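Side-chain contact in tripeptidase (PDB 3RZA), which probably acts as a metal-dependent tripeptidase of the M20 peptidase family, cleaving short peptides at a two-metal centre: residues N75-T80 / S97-V102. Sequence-based numbering, arbitrary orientation.
With ZN (zinc ion), chain C.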
loop_
_atom_site.group_PDB
_atom_site.type_symbol
_atom_site.label_atom_id
_atom_site.label_comp_id
_atom_site.label_asym_id
_atom_site.label_seq_id
_atom_site.Cartn_x
_atom_site.Cartn_y
_atom_site.Cartn_z
ATOM N N ASN A 75 -16.444 -1.673 -31.699
ATOM C CA ASN A 75 -17.634 -0.820 -31.718
ATOM C C ASN A 75 -18.798 -1.540 -31.081
ATOM O O ASN A 75 -18.879 -2.772 -31.137
ATOM C CB ASN A 75 -18.017 -0.440 -33.164
ATOM C CG ASN A 75 -16.899 0.257 -33.902
ATOM O OD1 ASN A 75 -16.229 1.126 -33.349
ATOM N ND2 ASN A 75 -16.705 -0.106 -35.169
ATOM N N ASN A 76 -19.742 -0.769 -30.542
ATOM C CA ASN A 76 -21.049 -1.317 -30.151
ATOM C C ASN A 76 -21.815 -1.697 -31.417
ATOM O O ASN A 76 -21.555 -1.137 -32.470
ATOM C CB ASN A 76 -21.890 -0.312 -29.364
ATOM C CG ASN A 76 -21.181 0.242 -28.144
ATOM O OD1 ASN A 76 -20.833 -0.491 -27.227
ATOM N ND2 ASN A 76 -21.008 1.554 -28.112
ATOM N N LEU A 77 -22.736 -2.656 -31.300
ATOM C CA LEU A 77 -23.622 -3.074 -32.407
ATOM C C LEU A 77 -25.050 -2.677 -32.046
ATOM O O LEU A 77 -25.476 -2.925 -30.923
ATOM C CB LEU A 77 -23.559 -4.584 -32.592
ATOM C CG LEU A 77 -22.202 -5.208 -32.897
ATOM C CD1 LEU A 77 -22.246 -6.723 -32.809
ATOM C CD2 LEU A 77 -21.723 -4.759 -34.274
ATOM N N VAL A 78 -25.748 -2.010 -32.964
ATOM C CA VAL A 78 -27.182 -1.740 -32.855
ATOM C C VAL A 78 -27.870 -2.480 -34.024
ATOM O O VAL A 78 -27.667 -2.123 -35.177
ATOM C CB VAL A 78 -27.476 -0.214 -32.912
ATOM C CG1 VAL A 78 -28.994 0.063 -32.825
ATOM C CG2 VAL A 78 -26.717 0.528 -31.787
ATOM N N CYS A 79 -28.638 -3.522 -33.695
ATOM C CA CYS A 79 -29.225 -4.446 -34.686
ATOM C C CYS A 79 -30.727 -4.294 -34.652
ATOM O O CYS A 79 -31.332 -4.514 -33.613
ATOM C CB CYS A 79 -28.836 -5.894 -34.389
ATOM S SG CYS A 79 -27.154 -6.097 -33.804
ATOM N N THR A 80 -31.318 -3.918 -35.783
ATOM C CA THR A 80 -32.721 -3.531 -35.841
ATOM C C THR A 80 -33.509 -4.548 -36.658
ATOM O O THR A 80 -33.075 -4.976 -37.749
ATOM C CB THR A 80 -32.897 -2.126 -36.450
ATOM O OG1 THR A 80 -32.201 -1.166 -35.636
ATOM C CG2 THR A 80 -34.378 -1.744 -36.535
ATOM N N SER A 97 -27.593 -6.333 -24.091
ATOM C CA SER A 97 -26.635 -7.087 -23.318
ATOM C C SER A 97 -25.256 -6.609 -23.694
ATOM O O SER A 97 -25.112 -5.877 -24.650
ATOM C CB SER A 97 -26.790 -8.585 -23.596
ATOM O OG SER A 97 -27.784 -9.139 -22.745
ATOM N N HIS A 98 -24.264 -6.961 -22.892
ATOM C CA HIS A 98 -22.869 -6.581 -23.165
ATOM C C HIS A 98 -22.031 -7.813 -23.538
ATOM O O HIS A 98 -22.211 -8.892 -22.964
ATOM C CB HIS A 98 -22.248 -5.802 -21.997
ATOM C CG HIS A 98 -22.113 -6.570 -20.729
ATOM N ND1 HIS A 98 -20.963 -7.246 -20.386
ATOM C CD2 HIS A 98 -22.929 -6.645 -19.653
ATOM C CE1 HIS A 98 -21.104 -7.757 -19.175
ATOM N NE2 HIS A 98 -22.283 -7.396 -18.705
HETATM N N MSE A 99 -21.143 -7.638 -24.518
HETATM C CA MSE A 99 -20.355 -8.742 -25.083
HETATM C C MSE A 99 -19.049 -9.023 -24.325
HETATM O O MSE A 99 -18.416 -10.070 -24.559
HETATM C CB MSE A 99 -20.090 -8.488 -26.564
HETATM C CG MSE A 99 -19.021 -7.488 -26.875
HETATM SE SE MSE A 99 -18.950 -7.138 -28.733
HETATM C CE MSE A 99 -20.500 -5.954 -28.852
ATOM N N ASP A 100 -18.630 -8.089 -23.454
ATOM C CA ASP A 100 -17.410 -8.260 -22.648
ATOM C C ASP A 100 -17.664 -8.976 -21.301
ATOM O O ASP A 100 -18.773 -8.972 -20.778
ATOM C CB ASP A 100 -16.675 -6.929 -22.402
ATOM C CG ASP A 100 -17.492 -5.922 -21.559
ATOM O OD1 ASP A 100 -18.701 -5.768 -21.821
ATOM O OD2 ASP A 100 -16.920 -5.271 -20.661
ATOM N N THR A 101 -16.602 -9.591 -20.773
ATOM C CA THR A 101 -16.594 -10.207 -19.449
ATOM C C THR A 101 -15.463 -9.598 -18.614
ATOM O O THR A 101 -14.547 -8.975 -19.154
ATOM C CB THR A 101 -16.334 -11.698 -19.557
ATOM O OG1 THR A 101 -14.957 -11.900 -19.898
ATOM C CG2 THR A 101 -17.197 -12.316 -20.606
ATOM N N VAL A 102 -15.498 -9.834 -17.298
ATOM C CA VAL A 102 -14.343 -9.500 -16.432
ATOM C C VAL A 102 -13.188 -10.473 -16.688
ATOM O O VAL A 102 -13.319 -11.430 -17.484
ATOM C CB VAL A 102 -14.691 -9.496 -14.920
ATOM C CG1 VAL A 102 -15.874 -8.542 -14.631
ATOM C CG2 VAL A 102 -14.953 -10.915 -14.412
HETATM ZN ZN ZN C . -23.178 -7.817 -16.812
HETATM O O HOH W 1 -22.533 -6.849 -15.080
#
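Met99, present as selenomethionine, spans an intervening strand with one methyl group to meet Asn75 and Leu77. Strands 77-81 and 93-98 are not neighbours in the central mixed sheet of this M20-type catalytic domain: strand 154-159 runs between them, antiparallel to the first and parallel to the second, and no hydrogen bond joins segments 75-80 and 97-102 directly. The Met99 side chain extends through CG to SE (chi2 -173°) and then turns at the selenium (chi3 78°), which carries CE to the far segment. There Met99 CE lies 4.4 Å from Leu77 CD1. The same Met99 CE is 4.2 Å from Asn75 O, a backbone oxygen, so the contact is loose and made by the methyl alone. Asn75 O has its polar partner in the Gln47 amide, and the Asn75 side chain is engaged by Glu63 and Ala67. Helix 46-56 packs against the same apolar group, Gln47 touching both Leu77 and Met99 and Leu50 touching Met99; Ile158 of the middle strand also meets Met99.

Where strand 93-98 ends, His98, Met99 and Asp100 form the His-x-Asp motif of M20 peptidases. His98 ND1 forms two weak, bent hydrogen bonds to Asp100: 3.1 Å to the carboxylate oxygen OD1 and 2.8 Å to the main-chain O. The Asp100 carbonyl carbon lies in the plane of the imidazole, at its edge, and the two ND1 bonds, though weak, probably help to set the ring's rotation. In the second shell, Thr40 and the backbone N of Glu163 hold Asp100 OD2. The other ring nitrogen, His98 NE2, binds zinc at 2.1 Å, and Asp129, Asp186 and a water, its oxygen also 2.1 Å from the metal, complete the site.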